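Local coordinates for protein angel homolog 2 (Homo sapiens, PDB 6RW0), which hydrolyses 2',3'-cyclic phosphates as a phosphatase of the CCR4/nocturin family, and probably binds mRNA 3'-untranslated regions, at residues F148-V153 with L173-Q178; P161-L166 with I281-L286; V352-S357 with S415-P420. One frame throughout, in Å; residues are numbered along the deposited sequence.

The three contacts lie well apart in one endonuclease/exonuclease/phosphatase domain, their centres 28 to 33 Å from one another. Contact 3 is the buried one, close to the bound magnesium, whereas contacts 1 and 2 are partly buried. Contacts 1 and 3 reach the same sheet on opposite sides of the chain's centre: 148-153 and 173-178 are neighbouring strands of it, while 352-357 adds a short strand that meets the loop 415-420. Their chemistry follows their places. Contact 1 combines antiparallel backbone bonding, broken by a bulge, with leucine packing, contact 2 joins two surface loops by aliphatic packing and a water, and contact 3 relies on polar groups fixed around a histidine.

Contact 1 (F148-V153 with L173-Q178); sequences FSLLSV and LVLLLQ
Phe148 (chi1 -55°) and Leu177 (chi1 -57°) each set CG anti to their own carbonyl carbon, and this swings the CD1 methyl of Leu177 over one face of the Phe148 ring. That methyl lies 4.1 Å from the ring centroid, a CH-pi contact. The second branch, Leu177 CD2, meets Leu150 CD1 at 3.8 Å, and Val153 CG1 runs alongside Leu175 CD2 at the same spacing. Ile141 and Phe143 of strand 137-144 pack against this face, so branched aliphatics suit it. The contact pairs two antiparallel strands at the margin of one sheet in the DNase I-like sandwich, and strand 137-144 belongs to the other sheet. Ser149 and Gln178 form a hydrogen-bonded pair, but beyond Leu150 the register slips by one at a classic beta bulge. There Leu176 O accepts from Leu151 N at 2.8 Å and, weakly, from Ser152 N at 3.3 Å. The extra residue turns Leu151 in toward its partner strand, where its CD1 lies 3.9 Å from Leu176 CD2. Ser152, small enough to sit close, brings OG to 3.3 Å from Leu176 CB while bonding to Asn154 ND2; Gln178 NE2 bonds to Cys186 O.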
ATOM      1  N   PHE A 148       1.071  17.759  11.650  1.00 18.32           N
ATOM      2  CA  PHE A 148       1.120  16.699  12.679  1.00 17.35           C
ATOM      3  C   PHE A 148       2.428  16.689  13.460  1.00 17.79           C
ATOM      4  O   PHE A 148       3.430  17.141  12.964  1.00 19.72           O
ATOM      5  CB  PHE A 148       1.121  15.292  12.059  1.00 17.69           C
ATOM      6  CG  PHE A 148      -0.003  14.968  11.117  1.00 17.03           C
ATOM      7  CD1 PHE A 148      -1.176  14.437  11.586  1.00 18.47           C
ATOM      8  CD2 PHE A 148       0.134  15.165   9.762  1.00 19.22           C
ATOM      9  CE1 PHE A 148      -2.191  14.129  10.713  1.00 20.26           C
ATOM     10  CE2 PHE A 148      -0.896  14.869   8.895  1.00 21.09           C
ATOM     11  CZ  PHE A 148      -2.055  14.344   9.372  1.00 19.55           C
ATOM     12  N   SER A 149       2.361  16.157  14.673  1.00 18.40           N
ATOM     13  CA  SER A 149       3.536  15.752  15.426  1.00 17.38           C
ATOM     14  C   SER A 149       3.639  14.232  15.429  1.00 17.60           C
ATOM     15  O   SER A 149       2.638  13.518  15.327  1.00 20.02           O
ATOM     16  CB  SER A 149       3.469  16.214  16.884  1.00 18.48           C
ATOM     17  OG  SER A 149       3.476  17.630  16.989  1.00 21.89           O
ATOM     18  N   LEU A 150       4.858  13.736  15.574  1.00 18.29           N
ATOM     19  CA  LEU A 150       5.116  12.306  15.543  1.00 17.58           C
ATOM     20  C   LEU A 150       5.085  11.748  16.958  1.00 18.07           C
ATOM     21  O   LEU A 150       5.844  12.196  17.823  1.00 22.24           O
ATOM     22  CB  LEU A 150       6.489  12.087  14.928  1.00 18.05           C
ATOM     23  CG  LEU A 150       6.976  10.655  14.767  1.00 18.19           C
ATOM     24  CD1 LEU A 150       6.009   9.817  13.966  1.00 18.66           C
ATOM     25  CD2 LEU A 150       8.347  10.734  14.115  1.00 22.41           C
ATOM     26  N   LEU A 151       4.234  10.749  17.183  1.00 16.63           N
ATOM     27  CA  LEU A 151       4.190  10.084  18.479  1.00 18.31           C
ATOM     28  C   LEU A 151       5.046   8.821  18.515  1.00 18.56           C
ATOM     29  O   LEU A 151       5.702   8.552  19.528  1.00 21.57           O
ATOM     30  CB  LEU A 151       2.748   9.738  18.854  1.00 18.33           C
ATOM     31  CG  LEU A 151       1.810  10.944  18.945  1.00 17.48           C
ATOM     32  CD1 LEU A 151       0.420  10.497  19.354  1.00 21.17           C
ATOM     33  CD2 LEU A 151       2.351  11.957  19.926  1.00 20.38           C
ATOM     34  N   SER A 152       5.036   8.025  17.449  1.00 18.13           N
ATOM     35  CA  SER A 152       5.848   6.819  17.429  1.00 16.55           C
ATOM     36  C   SER A 152       6.083   6.348  16.002  1.00 15.40           C
ATOM     37  O   SER A 152       5.284   6.605  15.096  1.00 16.10           O
ATOM     38  CB  SER A 152       5.212   5.689  18.248  1.00 19.00           C
ATOM     39  OG  SER A 152       3.977   5.287  17.700  1.00 20.97           O
ATOM     40  N   VAL A 153       7.201   5.643  15.838  1.00 16.91           N
ATOM     41  CA  VAL A 153       7.611   5.032  14.580  1.00 15.53           C
ATOM     42  C   VAL A 153       7.740   3.539  14.829  1.00 15.37           C
ATOM     43  O   VAL A 153       8.473   3.115  15.731  1.00 17.98           O
ATOM     44  CB  VAL A 153       8.949   5.617  14.097  1.00 16.53           C
ATOM     45  CG1 VAL A 153       9.333   4.995  12.749  1.00 17.59           C
ATOM     46  CG2 VAL A 153       8.875   7.131  14.023  1.00 19.68           C
ATOM     47  N   LEU A 173       5.536  -0.230   7.629  1.00 14.02           N
ATOM     48  CA  LEU A 173       5.870   0.867   8.530  1.00 12.72           C
ATOM     49  C   LEU A 173       4.570   1.468   9.032  1.00 13.37           C
ATOM     50  O   LEU A 173       3.636   1.658   8.248  1.00 14.72           O
ATOM     51  CB  LEU A 173       6.717   1.930   7.829  1.00 13.10           C
ATOM     52  CG  LEU A 173       7.217   3.077   8.703  1.00 13.32           C
ATOM     53  CD1 LEU A 173       8.114   2.626   9.819  1.00 15.12           C
ATOM     54  CD2 LEU A 173       7.949   4.077   7.794  1.00 15.83           C
ATOM     55  N   VAL A 174       4.500   1.727  10.335  1.00 13.09           N
ATOM     56  CA  VAL A 174       3.306   2.282  10.970  1.00 13.81           C
ATOM     57  C   VAL A 174       3.741   3.480  11.797  1.00 14.27           C
ATOM     58  O   VAL A 174       4.614   3.355  12.664  1.00 15.38           O
ATOM     59  CB  VAL A 174       2.588   1.247  11.854  1.00 14.00           C
ATOM     60  CG1 VAL A 174       1.337   1.852  12.462  1.00 16.73           C
ATOM     61  CG2 VAL A 174       2.258  -0.012  11.040  1.00 14.95           C
ATOM     62  N   LEU A 175       3.158   4.642  11.526  1.00 14.75           N
ATOM     63  CA  LEU A 175       3.405   5.822  12.339  1.00 14.34           C
ATOM     64  C   LEU A 175       2.152   6.143  13.135  1.00 15.14           C
ATOM     65  O   LEU A 175       1.029   5.923  12.673  1.00 17.11           O
ATOM     66  CB  LEU A 175       3.764   7.053  11.498  1.00 16.28           C
ATOM     67  CG  LEU A 175       4.956   6.982  10.545  1.00 17.96           C
ATOM     68  CD1 LEU A 175       5.329   8.386  10.048  1.00 18.30           C
ATOM     69  CD2 LEU A 175       6.165   6.295  11.130  1.00 18.58           C
ATOM     70  N   LEU A 176       2.344   6.683  14.328  1.00 14.97           N
ATOM     71  CA  LEU A 176       1.254   7.263  15.091  1.00 15.48           C
ATOM     72  C   LEU A 176       1.495   8.766  15.123  1.00 15.19           C
ATOM     73  O   LEU A 176       2.564   9.210  15.555  1.00 16.41           O
ATOM     74  CB  LEU A 176       1.188   6.675  16.493  1.00 17.02           C
ATOM     75  CG  LEU A 176      -0.102   7.051  17.221  1.00 18.64           C
ATOM     76  CD1 LEU A 176      -1.361   6.440  16.605  1.00 19.53           C
ATOM     77  CD2 LEU A 176       0.011   6.640  18.683  1.00 19.75           C
ATOM     78  N   LEU A 177       0.532   9.515  14.602  1.00 16.91           N
ATOM     79  CA  LEU A 177       0.651  10.974  14.407  1.00 17.51           C
ATOM     80  C   LEU A 177      -0.383  11.724  15.242  1.00 18.20           C
ATOM     81  O   LEU A 177      -1.466  11.249  15.354  1.00 20.72           O
ATOM     82  CB  LEU A 177       0.426  11.315  12.933  1.00 17.04           C
ATOM     83  CG  LEU A 177       1.343  10.642  11.923  1.00 17.94           C
ATOM     84  CD1 LEU A 177       0.980  11.091  10.525  1.00 20.11           C
ATOM     85  CD2 LEU A 177       2.798  10.947  12.200  1.00 19.69           C
ATOM     86  N   GLN A 178      -0.019  12.875  15.787  1.00 19.13           N
ATOM     87  CA  GLN A 178      -0.953  13.714  16.554  1.00 17.93           C
ATOM     88  C   GLN A 178      -1.311  14.916  15.677  1.00 18.52           C
ATOM     89  O   GLN A 178      -0.423  15.686  15.376  1.00 17.48           O
ATOM     90  CB  GLN A 178      -0.329  14.172  17.864  1.00 20.32           C
ATOM     91  CG  GLN A 178      -1.295  14.984  18.707  1.00 25.08           C
ATOM     92  CD  GLN A 178      -2.519  14.194  19.074  1.00 28.78           C
ATOM     93  OE1 GLN A 178      -2.436  13.043  19.442  1.00 30.56           O
ATOM     94  NE2 GLN A 178      -3.678  14.795  18.930  1.00 33.42           N
TER

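Contact 2 (P161-L166 with I281-L286); sequences PDISLL and IWPPNL
Ile163 reaches across to Pro283, Asn285 and Leu286, and its branched chain serves all three. Two loops of the DNase I-like domain meet here, neither of them a strand; the second closes in a 3-10 turn at 284-286. With chi1 at -60°, Ile163 sends CG1 and CG2 to different partners: CG2 packs 3.7 Å from Pro283 CG, whereas CD1, at the end of the other branch, lies 3.7 Å from Leu286 CA. Asn285 comes from the opposite direction, its amide close to Ile163 CG1. Leu166 CD1 touches Leu286 CD1 at 3.7 Å, the two side chains crossing at about a right angle, and Leu165 CD2 rests 3.9 Å from Trp282 CB. Aliphatic groups suit this seam because it is sheltered at one end, whereas polar ones take over toward the more exposed end. There Asn285 ND2 makes a weak hydrogen bond to Asp162 O and gives a further one to a water, which in turn donates to Asp162 OD2 over 2.7 Å. Arg160 forms a salt bridge with that carboxylate.

Turns set these groups in place. Leu166 N bonds back to Ile163 O, and Leu286 N to Pro283 O at 3.3 Å, a turn that the fixed phi of Pro284 fits. Behind the seam, Thr208 and Ala211 of helix 203-220 pack on Trp282, whose NE1 bonds to Ile288 O. One face of the indole carries Leu286 CD2, which sits 3.5 Å above the ring plane, near its rim.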
ATOM      1  N   PRO A 161      13.889 -15.130  10.530  1.00 22.31           N
ATOM      2  CA  PRO A 161      14.834 -16.190  10.269  1.00 25.95           C
ATOM      3  C   PRO A 161      14.436 -17.486  10.983  1.00 26.24           C
ATOM      4  O   PRO A 161      14.892 -18.479  10.575  1.00 28.85           O
ATOM      5  CB  PRO A 161      16.171 -15.645  10.769  1.00 31.62           C
ATOM      6  CG  PRO A 161      15.816 -14.590  11.755  1.00 30.69           C
ATOM      7  CD  PRO A 161      14.433 -14.086  11.381  1.00 29.59           C
ATOM      8  N   ASP A 162      13.627 -17.407  12.033  1.00 24.27           N
ATOM      9  CA  ASP A 162      13.216 -18.567  12.812  1.00 25.63           C
ATOM     10  C   ASP A 162      11.951 -19.240  12.284  1.00 22.65           C
ATOM     11  O   ASP A 162      11.502 -20.227  12.878  1.00 26.92           O
ATOM     12  CB  ASP A 162      13.017 -18.156  14.286  1.00 30.00           C
ATOM     13  CG  ASP A 162      12.020 -16.999  14.466  1.00 33.88           C
ATOM     14  OD1 ASP A 162      11.964 -16.084  13.615  1.00 29.37           O
ATOM     15  OD2 ASP A 162      11.291 -16.998  15.482  1.00 37.03           O
ATOM     16  N   ILE A 163      11.376 -18.749  11.188  1.00 18.42           N
ATOM     17  CA  ILE A 163      10.121 -19.258  10.632  1.00 17.93           C
ATOM     18  C   ILE A 163      10.332 -19.453   9.137  1.00 18.18           C
ATOM     19  O   ILE A 163      10.408 -18.474   8.386  1.00 18.28           O
ATOM     20  CB  ILE A 163       8.953 -18.300  10.905  1.00 18.04           C
ATOM     21  CG1 ILE A 163       8.791 -18.147  12.422  1.00 22.04           C
ATOM     22  CG2 ILE A 163       7.680 -18.798  10.252  1.00 19.85           C
ATOM     23  CD1 ILE A 163       7.841 -17.067  12.823  1.00 24.63           C
ATOM     24  N   SER A 164      10.430 -20.711   8.699  1.00 19.78           N
ATOM     25  CA  SER A 164      10.791 -20.971   7.309  1.00 20.03           C
ATOM     26  C   SER A 164       9.815 -20.335   6.328  1.00 16.47           C
ATOM     27  O   SER A 164      10.220 -19.908   5.242  1.00 18.70           O
ATOM     28  CB  SER A 164      10.904 -22.474   7.071  1.00 22.12           C
ATOM     29  OG  SER A 164      12.045 -22.984   7.742  1.00 27.14           O
ATOM     30  N   LEU A 165       8.537 -20.247   6.688  1.00 17.19           N
ATOM     31  CA  LEU A 165       7.557 -19.640   5.799  1.00 15.81           C
ATOM     32  C   LEU A 165       7.948 -18.224   5.416  1.00 17.02           C
ATOM     33  O   LEU A 165       7.747 -17.799   4.269  1.00 17.14           O
ATOM     34  CB  LEU A 165       6.207 -19.608   6.519  1.00 16.96           C
ATOM     35  CG  LEU A 165       5.080 -18.818   5.872  1.00 16.25           C
ATOM     36  CD1 LEU A 165       4.684 -19.445   4.545  1.00 19.91           C
ATOM     37  CD2 LEU A 165       3.850 -18.735   6.767  1.00 18.45           C
ATOM     38  N   LEU A 166       8.461 -17.467   6.376  1.00 15.46           N
ATOM     39  CA  LEU A 166       8.638 -16.025   6.237  1.00 14.08           C
ATOM     40  C   LEU A 166      10.067 -15.702   5.809  1.00 14.67           C
ATOM     41  O   LEU A 166      10.820 -15.016   6.496  1.00 15.61           O
ATOM     42  CB  LEU A 166       8.261 -15.334   7.540  1.00 13.92           C
ATOM     43  CG  LEU A 166       6.752 -15.317   7.785  1.00 14.99           C
ATOM     44  CD1 LEU A 166       6.451 -14.894   9.219  1.00 16.95           C
ATOM     45  CD2 LEU A 166       6.002 -14.410   6.809  1.00 16.41           C
ATOM     46  N   ILE A 281      -2.594 -20.831   8.824  1.00 19.43           N
ATOM     47  CA  ILE A 281      -1.754 -20.465   7.689  1.00 17.22           C
ATOM     48  C   ILE A 281      -0.292 -20.411   8.103  1.00 17.84           C
ATOM     49  O   ILE A 281       0.597 -20.818   7.345  1.00 19.65           O
ATOM     50  CB  ILE A 281      -2.225 -19.129   7.095  1.00 17.63           C
ATOM     51  CG1 ILE A 281      -3.636 -19.269   6.513  1.00 20.83           C
ATOM     52  CG2 ILE A 281      -1.238 -18.630   6.036  1.00 17.70           C
ATOM     53  CD1 ILE A 281      -4.247 -17.940   6.048  1.00 23.45           C
ATOM     54  N   TRP A 282      -0.033 -19.873   9.284  1.00 17.48           N
ATOM     55  CA  TRP A 282       1.327 -19.619   9.807  1.00 17.88           C
ATOM     56  C   TRP A 282       1.499 -20.322  11.148  1.00 17.20           C
ATOM     57  O   TRP A 282       0.508 -20.599  11.787  1.00 18.40           O
ATOM     58  CB  TRP A 282       1.556 -18.101   9.903  1.00 17.39           C
ATOM     59  CG  TRP A 282       0.632 -17.389  10.838  1.00 16.66           C
ATOM     60  CD1 TRP A 282       0.676 -17.374  12.198  1.00 17.72           C
ATOM     61  CD2 TRP A 282      -0.484 -16.573  10.468  1.00 16.21           C
ATOM     62  NE1 TRP A 282      -0.340 -16.613  12.694  1.00 18.63           N
ATOM     63  CE2 TRP A 282      -1.073 -16.114  11.662  1.00 17.38           C
ATOM     64  CE3 TRP A 282      -1.041 -16.193   9.249  1.00 15.63           C
ATOM     65  CZ2 TRP A 282      -2.182 -15.287  11.662  1.00 18.92           C
ATOM     66  CZ3 TRP A 282      -2.142 -15.377   9.253  1.00 17.65           C
ATOM     67  CH2 TRP A 282      -2.706 -14.940  10.446  1.00 19.51           C
ATOM     68  N   PRO A 283       2.727 -20.652  11.561  1.00 17.99           N
ATOM     69  CA  PRO A 283       2.914 -21.390  12.789  1.00 18.87           C
ATOM     70  C   PRO A 283       2.735 -20.595  14.092  1.00 20.65           C
ATOM     71  O   PRO A 283       2.807 -19.427  14.081  1.00 19.73           O
ATOM     72  CB  PRO A 283       4.342 -21.926  12.658  1.00 21.41           C
ATOM     73  CG  PRO A 283       5.039 -20.899  11.838  1.00 22.39           C
ATOM     74  CD  PRO A 283       3.990 -20.473  10.840  1.00 20.29           C
ATOM     75  N   PRO A 284       2.564 -21.275  15.241  1.00 21.20           N
ATOM     76  CA  PRO A 284       2.400 -20.603  16.521  1.00 22.27           C
ATOM     77  C   PRO A 284       3.580 -19.734  16.970  1.00 20.13           C
ATOM     78  O   PRO A 284       3.349 -18.812  17.671  1.00 20.55           O
ATOM     79  CB  PRO A 284       2.221 -21.713  17.565  1.00 25.24           C
ATOM     80  CG  PRO A 284       2.211 -23.006  16.821  1.00 29.07           C
ATOM     81  CD  PRO A 284       2.404 -22.726  15.353  1.00 24.79           C
ATOM     82  N   ASN A 285       4.802 -19.979  16.491  1.00 20.35           N
ATOM     83  CA  ASN A 285       5.981 -19.175  16.895  1.00 20.58           C
ATOM     84  C   ASN A 285       5.963 -17.766  16.271  1.00 18.92           C
ATOM     85  O   ASN A 285       6.806 -17.012  16.634  1.00 20.22           O
ATOM     86  CB  ASN A 285       7.308 -19.928  16.779  1.00 24.44           C
ATOM     87  CG  ASN A 285       7.726 -20.286  15.380  1.00 29.27           C
ATOM     88  OD1 ASN A 285       6.891 -20.607  14.565  1.00 31.21           O
ATOM     89  ND2 ASN A 285       9.020 -20.283  15.139  1.00 30.86           N
ATOM     90  N   LEU A 286       5.086 -17.455  15.317  1.00 16.95           N
ATOM     91  CA  LEU A 286       4.892 -16.073  14.839  1.00 17.04           C
ATOM     92  C   LEU A 286       4.330 -15.212  15.980  1.00 16.94           C
ATOM     93  O   LEU A 286       4.644 -14.056  16.029  1.00 19.58           O
ATOM     94  CB  LEU A 286       3.968 -16.049  13.622  1.00 15.82           C
ATOM     95  CG  LEU A 286       3.842 -14.673  12.980  1.00 16.49           C
ATOM     96  CD1 LEU A 286       5.207 -14.105  12.667  1.00 18.86           C
ATOM     97  CD2 LEU A 286       2.991 -14.710  11.730  1.00 17.97           C
TER
HETATM   98  O   HOH W   1      10.720 -19.010  17.189  1.00 39.82           O

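Contact 3 (V352-S357 with S415-P420); sequences VTTCHS and SSDHLP
Thr354 and His418 are joined by a single backbone bridge, their CA atoms 4.1 Å apart, with Leu419 N giving a 2.8 Å bond to Thr353 O and Cys355 N a 3.1 Å bond to Asp417 O. The second of these oxygens is gripped twice, because Thr354 OG1 also donates to Asp417 O, at 2.9 Å and from above the carbonyl plane. With OG1 anti to the backbone N (chi1 -171°), Thr354 reaches that oxygen while lying over one face of the His418 imidazole; its CB is 3.8 Å from the ring centroid, a CH-pi contact. A threonine suits the place, offering a hydroxyl to the carbonyl and a carbon to the ring.

His418 ND1 bonds to Asp364 OD2, and the side chain lies about 4 Å from a bound magnesium. Ser416-Asp417-His418 match the Ser-Asp-His signature of the superfamily, and the pairing of His418 with Asp364 is consistent with a histidine that probably faces the substrate phosphate. Ser416 OG, in an ST turn, accepts from His418 N at 3.0 Å. Asp417 OD2 comes to the edge of the His356 ring, 3.5 Å from CD2, and bonds to Tyr72 OH. With an alanine in place of His418, Asp364 would probably lose its imidazole partner and Thr354 the ring face it covers.

Thr353 and Thr354 bulge against Ile361 of strand 359-369, Val352 and Cys355 pack on Leu403 of helix 400-405, and Ser416 OG hydrogen-bonds to Asn58 O of strand 49-58, in the other sheet.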
ATOM      1  N   VAL A 352      -7.323   0.802 -12.998  1.00 16.82           N
ATOM      2  CA  VAL A 352      -6.001   0.212 -12.825  1.00 15.93           C
ATOM      3  C   VAL A 352      -5.119   1.208 -12.087  1.00 15.52           C
ATOM      4  O   VAL A 352      -5.356   2.420 -12.121  1.00 16.62           O
ATOM      5  CB  VAL A 352      -5.333  -0.246 -14.145  1.00 17.90           C
ATOM      6  CG1 VAL A 352      -6.228  -1.237 -14.868  1.00 19.10           C
ATOM      7  CG2 VAL A 352      -4.978   0.946 -15.019  1.00 20.99           C
ATOM      8  N   THR A 353      -4.125   0.678 -11.373  1.00 14.53           N
ATOM      9  CA  THR A 353      -3.119   1.487 -10.686  1.00 14.93           C
ATOM     10  C   THR A 353      -1.703   1.208 -11.177  1.00 16.81           C
ATOM     11  O   THR A 353      -0.769   1.883 -10.730  1.00 17.18           O
ATOM     12  CB  THR A 353      -3.184   1.303  -9.155  1.00 15.50           C
ATOM     13  OG1 THR A 353      -2.780  -0.021  -8.770  1.00 15.26           O
ATOM     14  CG2 THR A 353      -4.579   1.582  -8.638  1.00 15.24           C
ATOM     15  N   THR A 354      -1.514   0.238 -12.073  1.00 18.46           N
ATOM     16  CA  THR A 354      -0.206  -0.104 -12.634  1.00 18.30           C
ATOM     17  C   THR A 354      -0.424  -0.573 -14.063  1.00 19.20           C
ATOM     18  O   THR A 354      -1.474  -1.134 -14.376  1.00 22.17           O
ATOM     19  CB  THR A 354       0.484  -1.160 -11.757  1.00 21.41           C
ATOM     20  OG1 THR A 354       1.839  -1.346 -12.185  1.00 25.94           O
ATOM     21  CG2 THR A 354      -0.219  -2.504 -11.821  1.00 23.36           C
ATOM     22  N   CYS A 355       0.550  -0.311 -14.945  1.00 19.64           N
ATOM     23  CA  CYS A 355       0.370  -0.662 -16.363  1.00 21.48           C
ATOM     24  C   CYS A 355       1.720  -0.762 -17.077  1.00 24.98           C
ATOM     25  O   CYS A 355       2.202   0.221 -17.647  1.00 29.85           O
ATOM     26  CB  CYS A 355      -0.521   0.320 -17.101  1.00 25.21           C
ATOM     27  SG  CYS A 355      -0.856  -0.115 -18.859  1.00 29.36           S
ATOM     28  N   HIS A 356       2.274  -1.970 -17.121  1.00 19.59           N
ATOM     29  CA  HIS A 356       3.498  -2.198 -17.880  1.00 18.39           C
ATOM     30  C   HIS A 356       3.297  -3.314 -18.897  1.00 18.77           C
ATOM     31  O   HIS A 356       2.157  -3.700 -19.171  1.00 20.59           O
ATOM     32  CB  HIS A 356       4.707  -2.414 -16.962  1.00 18.65           C
ATOM     33  CG  HIS A 356       4.584  -3.566 -16.017  1.00 18.66           C
ATOM     34  ND1 HIS A 356       4.237  -4.835 -16.422  1.00 20.95           N
ATOM     35  CD2 HIS A 356       4.818  -3.646 -14.683  1.00 20.68           C
ATOM     36  CE1 HIS A 356       4.243  -5.647 -15.376  1.00 21.93           C
ATOM     37  NE2 HIS A 356       4.592  -4.948 -14.310  1.00 22.64           N
ATOM     38  N   SER A 357       4.369  -3.825 -19.481  1.00 19.06           N
ATOM     39  CA  SER A 357       4.290  -4.781 -20.609  1.00 20.42           C
ATOM     40  C   SER A 357       3.546  -6.057 -20.213  1.00 21.00           C
ATOM     41  O   SER A 357       3.013  -6.676 -21.094  1.00 24.58           O
ATOM     42  CB  SER A 357       5.653  -5.095 -21.162  1.00 22.14           C
ATOM     43  OG  SER A 357       6.145  -4.026 -21.956  1.00 24.52           O
ATOM     44  N   SER A 415       6.149   9.057 -14.462  1.00 16.33           N
ATOM     45  CA  SER A 415       7.478   8.457 -14.376  1.00 15.96           C
ATOM     46  C   SER A 415       7.563   7.264 -13.431  1.00 16.86           C
ATOM     47  O   SER A 415       8.669   6.847 -13.068  1.00 17.39           O
ATOM     48  CB  SER A 415       8.539   9.511 -14.050  1.00 16.46           C
ATOM     49  OG  SER A 415       8.824  10.280 -15.212  1.00 17.50           O
ATOM     50  N   SER A 416       6.434   6.661 -13.081  1.00 15.23           N
ATOM     51  CA  SER A 416       6.409   5.356 -12.447  1.00 15.16           C
ATOM     52  C   SER A 416       5.541   4.412 -13.276  1.00 15.38           C
ATOM     53  O   SER A 416       4.753   4.853 -14.120  1.00 16.88           O
ATOM     54  CB  SER A 416       5.858   5.461 -11.022  1.00 14.05           C
ATOM     55  OG  SER A 416       5.699   4.170 -10.489  1.00 14.98           O
ATOM     56  N   ASP A 417       5.706   3.104 -13.054  1.00 15.73           N
ATOM     57  CA  ASP A 417       4.776   2.126 -13.616  1.00 15.67           C
ATOM     58  C   ASP A 417       3.497   2.008 -12.794  1.00 15.23           C
ATOM     59  O   ASP A 417       2.615   1.221 -13.158  1.00 17.70           O
ATOM     60  CB  ASP A 417       5.420   0.759 -13.907  1.00 17.22           C
ATOM     61  CG  ASP A 417       5.984   0.072 -12.691  1.00 16.86           C
ATOM     62  OD1 ASP A 417       6.142   0.716 -11.643  1.00 17.31           O
ATOM     63  OD2 ASP A 417       6.283  -1.141 -12.808  1.00 19.59           O
ATOM     64  N   HIS A 418       3.361   2.789 -11.727  1.00 15.37           N
ATOM     65  CA  HIS A 418       2.109   2.917 -11.004  1.00 15.12           C
ATOM     66  C   HIS A 418       1.604   4.349 -11.086  1.00 14.67           C
ATOM     67  O   HIS A 418       2.358   5.288 -11.365  1.00 16.83           O
ATOM     68  CB  HIS A 418       2.261   2.584  -9.512  1.00 16.02           C
ATOM     69  CG  HIS A 418       2.655   1.174  -9.245  1.00 15.39           C
ATOM     70  ND1 HIS A 418       1.853   0.289  -8.556  1.00 16.13           N
ATOM     71  CD2 HIS A 418       3.765   0.482  -9.591  1.00 16.34           C
ATOM     72  CE1 HIS A 418       2.455  -0.883  -8.483  1.00 18.25           C
ATOM     73  NE2 HIS A 418       3.618  -0.794  -9.109  1.00 18.87           N
ATOM     74  N   LEU A 419       0.274   4.516 -10.828  1.00 14.01           N
ATOM     75  CA  LEU A 419      -0.290   5.837 -10.632  1.00 15.18           C
ATOM     76  C   LEU A 419      -0.375   6.167  -9.148  1.00 15.34           C
ATOM     77  O   LEU A 419      -0.602   5.275  -8.322  1.00 15.69           O
ATOM     78  CB  LEU A 419      -1.717   5.875 -11.174  1.00 16.45           C
ATOM     79  CG  LEU A 419      -1.868   5.667 -12.676  1.00 16.36           C
ATOM     80  CD1 LEU A 419      -3.349   5.577 -13.052  1.00 21.09           C
ATOM     81  CD2 LEU A 419      -1.212   6.781 -13.442  1.00 18.49           C
ATOM     82  N   PRO A 420      -0.219   7.437  -8.769  1.00 14.80           N
ATOM     83  CA  PRO A 420      -0.439   7.810  -7.365  1.00 14.93           C
ATOM     84  C   PRO A 420      -1.922   7.841  -7.028  1.00 15.58           C
ATOM     85  O   PRO A 420      -2.748   8.292  -7.825  1.00 17.95           O
ATOM     86  CB  PRO A 420       0.185   9.207  -7.262  1.00 15.52           C
ATOM     87  CG  PRO A 420       0.082   9.760  -8.654  1.00 15.80           C
ATOM     88  CD  PRO A 420       0.241   8.582  -9.586  1.00 14.49           C
TER